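PDB 2OSE: probable peptidyl-prolyl cis-trans isomerase from Mimivirus, which probably interconverts the cis and trans forms of peptidyl-prolyl bonds, as cyclophilins generally do, and is a homotrimeric protein of the virion. Local coordinates for residues I112-G117 and G139-D144; L131-D136 and R165-I170. All blocks are in the same frame, centred on the assembly; numbering follows the deposited sequence.

Contact 1: I112-G117 and G139-D144; sequences IPPVFG and GNRYYD
A single antiparallel bridge, Ile112 with Tyr143, fastens the loop that leads into strand 128-135 of this cyclophilin's beta-barrel to the chain at the short strand 141-142. Both bonds of the hydrogen-bonded pair form: Ile112 N gives to Tyr143 O at 3.1 Å, and Tyr143 N reaches Ile112 O at 2.9 Å. The same oxygen also receives a CA-H contact from Tyr142. Past the bridge the loop bends through an inverse gamma turn centred on Pro114, closed by a weak bond from Val115 N to Pro113 O. The Pro114 ring touches both Arg141 and Tyr143, with CD 3.4 Å from Arg141 O and CB meeting the edge of the Tyr143 ring, in its plane, at CE2. Arg141 bends at chi3 (91°), and Pro114 CG lies over one face of its guanidinium, while Pro114 CB comes 3.8 Å from Arg141 NE; that NE makes a salt bridge with Asp166. Phe116 and Tyr143 meet obliquely, their planes at 62°, and both have edge-to-face partners in Phe40. The Tyr143 hydroxyl bonds to the backbone oxygen of Asp166, which fixes the end of the ring. On the Phe116 side, Pro114 O sits over the centre of one ring face, while Tyr143 OH comes up at the ring's edge, 3.5 Å from Phe116 CZ.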
ATOM      1  N   ILE A 112     -18.134   1.941 -19.306  1.00 39.42           N
ATOM      2  CA  ILE A 112     -19.505   1.436 -19.370  1.00 36.94           C
ATOM      3  C   ILE A 112     -20.431   2.316 -18.552  1.00 36.32           C
ATOM      4  O   ILE A 112     -20.258   2.430 -17.355  1.00 35.46           O
ATOM      5  CB  ILE A 112     -19.632  -0.058 -18.862  1.00 36.80           C
ATOM      6  CG1 ILE A 112     -18.657  -0.954 -19.611  1.00 34.23           C
ATOM      7  CG2 ILE A 112     -21.077  -0.557 -19.009  1.00 33.45           C
ATOM      8  CD1 ILE A 112     -18.335  -2.272 -18.899  1.00 36.22           C
ATOM      9  N   PRO A 113     -21.444   2.936 -19.207  1.00 36.77           N
ATOM     10  CA  PRO A 113     -22.412   3.791 -18.523  1.00 36.18           C
ATOM     11  C   PRO A 113     -23.303   3.037 -17.568  1.00 35.81           C
ATOM     12  O   PRO A 113     -23.534   1.845 -17.770  1.00 35.75           O
ATOM     13  CB  PRO A 113     -23.256   4.365 -19.676  1.00 36.77           C
ATOM     14  CG  PRO A 113     -22.367   4.281 -20.847  1.00 38.27           C
ATOM     15  CD  PRO A 113     -21.673   2.946 -20.664  1.00 36.69           C
ATOM     16  N   PRO A 114     -23.833   3.737 -16.548  1.00 35.25           N
ATOM     17  CA  PRO A 114     -24.702   3.084 -15.597  1.00 35.90           C
ATOM     18  C   PRO A 114     -26.118   2.904 -16.161  1.00 36.78           C
ATOM     19  O   PRO A 114     -27.086   3.389 -15.586  1.00 36.82           O
ATOM     20  CB  PRO A 114     -24.674   4.019 -14.371  1.00 35.84           C
ATOM     21  CG  PRO A 114     -24.196   5.367 -14.880  1.00 34.96           C
ATOM     22  CD  PRO A 114     -23.664   5.187 -16.268  1.00 35.77           C
ATOM     23  N   VAL A 115     -26.224   2.192 -17.275  1.00 37.15           N
ATOM     24  CA  VAL A 115     -27.545   1.880 -17.821  1.00 38.66           C
ATOM     25  C   VAL A 115     -27.970   0.513 -17.323  1.00 37.68           C
ATOM     26  O   VAL A 115     -27.576  -0.492 -17.898  1.00 38.20           O
ATOM     27  CB  VAL A 115     -27.571   1.888 -19.374  1.00 37.76           C
ATOM     28  CG1 VAL A 115     -29.008   1.692 -19.863  1.00 40.68           C
ATOM     29  CG2 VAL A 115     -27.011   3.177 -19.930  1.00 40.30           C
ATOM     30  N   PHE A 116     -28.767   0.491 -16.264  1.00 38.68           N
ATOM     31  CA  PHE A 116     -29.164  -0.756 -15.612  1.00 40.17           C
ATOM     32  C   PHE A 116     -30.434  -1.344 -16.200  1.00 41.63           C
ATOM     33  O   PHE A 116     -31.213  -0.655 -16.883  1.00 41.13           O
ATOM     34  CB  PHE A 116     -29.328  -0.588 -14.095  1.00 40.44           C
ATOM     35  CG  PHE A 116     -28.089  -0.084 -13.402  1.00 41.16           C
ATOM     36  CD1 PHE A 116     -26.823  -0.401 -13.884  1.00 38.84           C
ATOM     37  CD2 PHE A 116     -28.192   0.709 -12.267  1.00 41.96           C
ATOM     38  CE1 PHE A 116     -25.675   0.064 -13.252  1.00 39.75           C
ATOM     39  CE2 PHE A 116     -27.047   1.183 -11.636  1.00 42.67           C
ATOM     40  CZ  PHE A 116     -25.782   0.848 -12.133  1.00 40.93           C
ATOM     41  N   GLY A 117     -30.643  -2.625 -15.928  1.00 42.25           N
ATOM     42  CA  GLY A 117     -31.772  -3.312 -16.497  1.00 44.33           C
ATOM     43  C   GLY A 117     -32.981  -3.094 -15.638  1.00 46.08           C
ATOM     44  O   GLY A 117     -33.017  -2.187 -14.787  1.00 45.92           O
ATOM     45  N   GLY A 139     -17.292  13.944 -12.543  1.00 35.96           N
ATOM     46  CA  GLY A 139     -18.093  13.435 -11.451  1.00 35.78           C
ATOM     47  C   GLY A 139     -19.103  12.403 -11.942  1.00 36.46           C
ATOM     48  O   GLY A 139     -20.004  12.026 -11.200  1.00 37.39           O
ATOM     49  N   ASN A 140     -18.976  11.959 -13.189  1.00 35.87           N
ATOM     50  CA  ASN A 140     -19.915  10.969 -13.726  1.00 36.04           C
ATOM     51  C   ASN A 140     -19.442   9.533 -13.393  1.00 36.15           C
ATOM     52  O   ASN A 140     -18.264   9.230 -13.509  1.00 34.87           O
ATOM     53  CB  ASN A 140     -20.083  11.105 -15.251  1.00 35.91           C
ATOM     54  CG  ASN A 140     -20.612  12.497 -15.703  1.00 37.48           C
ATOM     55  OD1 ASN A 140     -21.406  13.147 -15.020  1.00 37.75           O
ATOM     56  ND2 ASN A 140     -20.182  12.916 -16.883  1.00 36.93           N
ATOM     57  N   ARG A 141     -20.398   8.674 -13.044  1.00 36.56           N
ATOM     58  CA  ARG A 141     -20.195   7.258 -12.704  1.00 37.73           C
ATOM     59  C   ARG A 141     -20.061   6.338 -13.923  1.00 36.61           C
ATOM     60  O   ARG A 141     -20.852   6.418 -14.863  1.00 36.42           O
ATOM     61  CB  ARG A 141     -21.368   6.832 -11.801  1.00 37.78           C
ATOM     62  CG  ARG A 141     -21.450   5.346 -11.414  1.00 39.81           C
ATOM     63  CD  ARG A 141     -22.438   5.130 -10.281  1.00 41.65           C
ATOM     64  NE  ARG A 141     -23.821   4.831 -10.711  1.00 50.64           N
ATOM     65  CZ  ARG A 141     -24.876   5.654 -10.573  1.00 54.26           C
ATOM     66  NH1 ARG A 141     -24.752   6.855 -10.007  1.00 55.45           N
ATOM     67  NH2 ARG A 141     -26.079   5.269 -10.994  1.00 55.11           N
ATOM     68  N   TYR A 142     -19.056   5.464 -13.902  1.00 36.01           N
ATOM     69  CA  TYR A 142     -18.846   4.454 -14.942  1.00 35.70           C
ATOM     70  C   TYR A 142     -18.386   3.131 -14.316  1.00 34.25           C
ATOM     71  O   TYR A 142     -18.016   3.096 -13.162  1.00 33.36           O
ATOM     72  CB  TYR A 142     -17.829   4.898 -16.006  1.00 36.53           C
ATOM     73  CG  TYR A 142     -18.322   6.020 -16.919  1.00 40.09           C
ATOM     74  CD1 TYR A 142     -19.190   5.760 -18.011  1.00 39.57           C
ATOM     75  CD2 TYR A 142     -17.946   7.352 -16.678  1.00 39.36           C
ATOM     76  CE1 TYR A 142     -19.655   6.813 -18.842  1.00 40.04           C
ATOM     77  CE2 TYR A 142     -18.420   8.416 -17.506  1.00 40.93           C
ATOM     78  CZ  TYR A 142     -19.264   8.133 -18.568  1.00 40.78           C
ATOM     79  OH  TYR A 142     -19.696   9.176 -19.363  1.00 44.17           O
ATOM     80  N   TYR A 143     -18.399   2.070 -15.116  1.00 32.76           N
ATOM     81  CA  TYR A 143     -17.968   0.755 -14.695  1.00 31.83           C
ATOM     82  C   TYR A 143     -16.972   0.231 -15.683  1.00 31.63           C
ATOM     83  O   TYR A 143     -16.844   0.737 -16.815  1.00 32.42           O
ATOM     84  CB  TYR A 143     -19.158  -0.196 -14.546  1.00 29.60           C
ATOM     85  CG  TYR A 143     -20.112   0.245 -13.481  1.00 29.56           C
ATOM     86  CD1 TYR A 143     -20.007  -0.240 -12.182  1.00 23.10           C
ATOM     87  CD2 TYR A 143     -21.118   1.156 -13.758  1.00 24.87           C
ATOM     88  CE1 TYR A 143     -20.869   0.167 -11.208  1.00 25.69           C
ATOM     89  CE2 TYR A 143     -21.976   1.579 -12.787  1.00 26.95           C
ATOM     90  CZ  TYR A 143     -21.845   1.094 -11.508  1.00 27.73           C
ATOM     91  OH  TYR A 143     -22.727   1.482 -10.526  1.00 29.45           O
ATOM     92  N   ASP A 144     -16.230  -0.771 -15.241  1.00 31.55           N
ATOM     93  CA  ASP A 144     -15.284  -1.442 -16.099  1.00 32.16           C
ATOM     94  C   ASP A 144     -15.218  -2.945 -15.706  1.00 31.74           C
ATOM     95  O   ASP A 144     -16.198  -3.508 -15.175  1.00 31.11           O
ATOM     96  CB  ASP A 144     -13.910  -0.689 -16.113  1.00 33.10           C
ATOM     97  CG  ASP A 144     -13.296  -0.490 -14.717  1.00 35.16           C
ATOM     98  OD1 ASP A 144     -13.662  -1.245 -13.763  1.00 31.40           O
ATOM     99  OD2 ASP A 144     -12.420   0.429 -14.573  1.00 34.12           O
TER

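Contact 2: L131-D136 and R165-I170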
ATOM      1  N   LEU A 131     -20.206  -5.123  -9.717  1.00 24.36           N
ATOM      2  CA  LEU A 131     -19.214  -4.330 -10.449  1.00 24.91           C
ATOM      3  C   LEU A 131     -18.871  -3.076  -9.633  1.00 24.81           C
ATOM      4  O   LEU A 131     -19.735  -2.457  -9.056  1.00 24.10           O
ATOM      5  CB  LEU A 131     -19.692  -3.952 -11.861  1.00 25.01           C
ATOM      6  CG  LEU A 131     -19.935  -5.126 -12.803  1.00 25.66           C
ATOM      7  CD1 LEU A 131     -20.507  -4.641 -14.159  1.00 24.24           C
ATOM      8  CD2 LEU A 131     -18.667  -5.998 -13.007  1.00 24.58           C
ATOM      9  N   VAL A 132     -17.590  -2.735  -9.590  1.00 25.97           N
ATOM     10  CA  VAL A 132     -17.139  -1.627  -8.750  1.00 25.83           C
ATOM     11  C   VAL A 132     -17.157  -0.325  -9.585  1.00 25.99           C
ATOM     12  O   VAL A 132     -16.535  -0.263 -10.655  1.00 26.49           O
ATOM     13  CB  VAL A 132     -15.737  -1.932  -8.166  1.00 26.33           C
ATOM     14  CG1 VAL A 132     -15.205  -0.746  -7.309  1.00 26.63           C
ATOM     15  CG2 VAL A 132     -15.778  -3.244  -7.330  1.00 23.28           C
ATOM     16  N   PRO A 133     -17.893   0.697  -9.112  1.00 26.91           N
ATOM     17  CA  PRO A 133     -17.968   1.943  -9.873  1.00 28.12           C
ATOM     18  C   PRO A 133     -16.646   2.755  -9.797  1.00 29.47           C
ATOM     19  O   PRO A 133     -15.797   2.524  -8.924  1.00 27.71           O
ATOM     20  CB  PRO A 133     -19.104   2.709  -9.189  1.00 27.35           C
ATOM     21  CG  PRO A 133     -19.127   2.190  -7.799  1.00 28.34           C
ATOM     22  CD  PRO A 133     -18.662   0.760  -7.853  1.00 25.49           C
ATOM     23  N   TYR A 134     -16.465   3.648 -10.759  1.00 30.66           N
ATOM     24  CA  TYR A 134     -15.496   4.749 -10.619  1.00 32.88           C
ATOM     25  C   TYR A 134     -16.130   6.067 -11.127  1.00 33.71           C
ATOM     26  O   TYR A 134     -17.214   6.048 -11.721  1.00 32.19           O
ATOM     27  CB  TYR A 134     -14.179   4.437 -11.327  1.00 32.78           C
ATOM     28  CG  TYR A 134     -14.224   4.521 -12.829  1.00 35.03           C
ATOM     29  CD1 TYR A 134     -13.902   5.721 -13.484  1.00 37.30           C
ATOM     30  CD2 TYR A 134     -14.546   3.409 -13.608  1.00 36.17           C
ATOM     31  CE1 TYR A 134     -13.900   5.816 -14.855  1.00 36.67           C
ATOM     32  CE2 TYR A 134     -14.537   3.484 -14.989  1.00 35.26           C
ATOM     33  CZ  TYR A 134     -14.221   4.696 -15.607  1.00 37.12           C
ATOM     34  OH  TYR A 134     -14.219   4.793 -16.962  1.00 34.59           O
ATOM     35  N   THR A 135     -15.468   7.192 -10.833  1.00 34.94           N
ATOM     36  CA  THR A 135     -15.966   8.538 -11.170  1.00 34.66           C
ATOM     37  C   THR A 135     -14.949   9.200 -12.084  1.00 34.23           C
ATOM     38  O   THR A 135     -13.727   9.107 -11.862  1.00 33.82           O
ATOM     39  CB  THR A 135     -16.222   9.363  -9.900  1.00 35.74           C
ATOM     40  OG1 THR A 135     -17.193   8.697  -9.090  1.00 39.19           O
ATOM     41  CG2 THR A 135     -16.787  10.729 -10.228  1.00 35.02           C
ATOM     42  N   ASP A 136     -15.434   9.836 -13.148  1.00 33.02           N
ATOM     43  CA  ASP A 136     -14.537  10.456 -14.097  1.00 32.32           C
ATOM     44  C   ASP A 136     -14.275  11.908 -13.677  1.00 31.97           C
ATOM     45  O   ASP A 136     -14.770  12.343 -12.642  1.00 29.94           O
ATOM     46  CB  ASP A 136     -15.077  10.342 -15.531  1.00 32.79           C
ATOM     47  CG  ASP A 136     -16.283  11.250 -15.800  1.00 33.37           C
ATOM     48  OD1 ASP A 136     -16.817  11.927 -14.877  1.00 32.24           O
ATOM     49  OD2 ASP A 136     -16.698  11.273 -16.976  1.00 36.81           O
ATOM     50  N   ARG A 165     -24.769   1.907  -2.919  1.00 37.51           N
ATOM     51  CA  ARG A 165     -25.782   1.336  -3.827  1.00 37.86           C
ATOM     52  C   ARG A 165     -25.227   1.161  -5.248  1.00 36.50           C
ATOM     53  O   ARG A 165     -25.673   0.275  -5.995  1.00 37.01           O
ATOM     54  CB  ARG A 165     -26.996   2.262  -3.828  1.00 39.21           C
ATOM     55  CG  ARG A 165     -28.003   2.057  -4.919  1.00 44.89           C
ATOM     56  CD  ARG A 165     -29.256   1.348  -4.437  1.00 51.04           C
ATOM     57  NE  ARG A 165     -30.204   1.172  -5.545  1.00 56.21           N
ATOM     58  CZ  ARG A 165     -31.461   0.758  -5.393  1.00 59.39           C
ATOM     59  NH1 ARG A 165     -31.921   0.476  -4.170  1.00 61.10           N
ATOM     60  NH2 ARG A 165     -32.255   0.626  -6.453  1.00 59.24           N
ATOM     61  N   ASP A 166     -24.240   1.987  -5.606  1.00 34.08           N
ATOM     62  CA  ASP A 166     -23.590   1.905  -6.903  1.00 33.10           C
ATOM     63  C   ASP A 166     -22.677   0.677  -7.048  1.00 30.62           C
ATOM     64  O   ASP A 166     -22.149   0.439  -8.125  1.00 29.94           O
ATOM     65  CB  ASP A 166     -22.746   3.154  -7.180  1.00 34.62           C
ATOM     66  CG  ASP A 166     -23.578   4.419  -7.368  1.00 39.94           C
ATOM     67  OD1 ASP A 166     -24.780   4.331  -7.724  1.00 42.73           O
ATOM     68  OD2 ASP A 166     -22.987   5.512  -7.173  1.00 46.29           O
ATOM     69  N   GLN A 167     -22.451  -0.044  -5.954  1.00 29.26           N
ATOM     70  CA  GLN A 167     -21.735  -1.319  -5.995  1.00 27.91           C
ATOM     71  C   GLN A 167     -22.768  -2.336  -6.441  1.00 26.59           C
ATOM     72  O   GLN A 167     -23.359  -3.045  -5.625  1.00 28.38           O
ATOM     73  CB  GLN A 167     -21.127  -1.643  -4.626  1.00 27.97           C
ATOM     74  CG  GLN A 167     -20.066  -0.595  -4.141  1.00 27.69           C
ATOM     75  CD  GLN A 167     -18.625  -0.938  -4.478  1.00 28.90           C
ATOM     76  OE1 GLN A 167     -18.343  -1.734  -5.369  1.00 26.93           O
ATOM     77  NE2 GLN A 167     -17.691  -0.341  -3.729  1.00 28.45           N
ATOM     78  N   VAL A 168     -22.989  -2.383  -7.747  1.00 25.67           N
ATOM     79  CA  VAL A 168     -24.179  -3.037  -8.331  1.00 25.69           C
ATOM     80  C   VAL A 168     -24.040  -4.564  -8.532  1.00 24.88           C
ATOM     81  O   VAL A 168     -23.163  -5.026  -9.256  1.00 24.33           O
ATOM     82  CB  VAL A 168     -24.590  -2.337  -9.670  1.00 25.93           C
ATOM     83  CG1 VAL A 168     -23.482  -2.477 -10.715  1.00 24.83           C
ATOM     84  CG2 VAL A 168     -25.931  -2.928 -10.234  1.00 27.91           C
ATOM     85  N   VAL A 169     -24.932  -5.314  -7.884  1.00 25.39           N
ATOM     86  CA  VAL A 169     -24.974  -6.773  -7.958  1.00 25.10           C
ATOM     87  C   VAL A 169     -25.429  -7.252  -9.345  1.00 25.31           C
ATOM     88  O   VAL A 169     -26.516  -6.881  -9.825  1.00 25.52           O
ATOM     89  CB  VAL A 169     -25.894  -7.350  -6.870  1.00 24.85           C
ATOM     90  CG1 VAL A 169     -26.032  -8.913  -6.972  1.00 23.93           C
ATOM     91  CG2 VAL A 169     -25.388  -6.966  -5.518  1.00 25.76           C
ATOM     92  N   ILE A 170     -24.596  -8.080  -9.962  1.00 23.61           N
ATOM     93  CA  ILE A 170     -24.837  -8.624 -11.303  1.00 22.60           C
ATOM     94  C   ILE A 170     -24.814 -10.171 -11.349  1.00 22.37           C
ATOM     95  O   ILE A 170     -24.973 -10.742 -12.429  1.00 21.65           O
ATOM     96  CB  ILE A 170     -23.825  -8.088 -12.353  1.00 21.91           C
ATOM     97  CG1 ILE A 170     -22.370  -8.401 -11.961  1.00 21.80           C
ATOM     98  CG2 ILE A 170     -23.997  -6.536 -12.617  1.00 22.34           C
ATOM     99  CD1 ILE A 170     -21.491  -8.445 -13.172  1.00 18.93           C
TER
HETATM  100  O   HOH W   1     -19.390  -3.774  -6.631  1.00 29.43           O
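The flat carboxamide of Gln167 has Pro133 CD over one face, about 3.5 Å above its plane, and Val132 CG2 beside OE1, nearly level with that plane. This is where strand 128-135 of the cyclophilin barrel pairs antiparallel with strand 168-175. Gln167 sits at the centre of an inverse gamma turn, and a bend at chi2 (-94°) folds its amide back over Pro133. A water grips the amide oxygen, donating to Gln167 OE1 at 2.6 Å and, more weakly, to Leu131 O, so two polar atoms at this buried junction share one solvent molecule. The other end of the amide, NE2, bonds to Ala191 O of the second subunit, whose Arg193 also binds the carbonyl oxygens of Val132 and Pro133. Beside the turn, the Pro133 ring crosses the Asp166 side chain at about a right angle, Pro133 CG lying 3.8 Å from Asp166 CB and also close to the backbone O of Asp166. Farther along, Leu131 N donates to Val168 O at 3.0 Å. Past this bond the side chains of Leu131 and Ile170 cross at about a right angle, the Ile170 methyl CD1 lying 3.7 Å from both CG and CD2 of Leu131.

In the fold
The centres of contacts 1 and 2 are about 7 Å apart, on the same side of the chain's centre. Their segments alternate along the sequence: 112-117, 131-136, 139-144, then 165-170. Strands 128-135 and 141-142 are consecutive neighbours in one antiparallel sheet, and Tyr134 N probably bonds to Tyr142 O at 2.9 Å. A second tie, from the Tyr143 hydroxyl to Asp166, joins 139-144 to 165-170. The loop 112-117 is thus linked through 139-144 to both segments of contact 2. Both contacts also face the second subunit: its Arg193, which also meets contact 2, forms a salt bridge with Asp144, so this corner of the barrel forms part of the trimer interface.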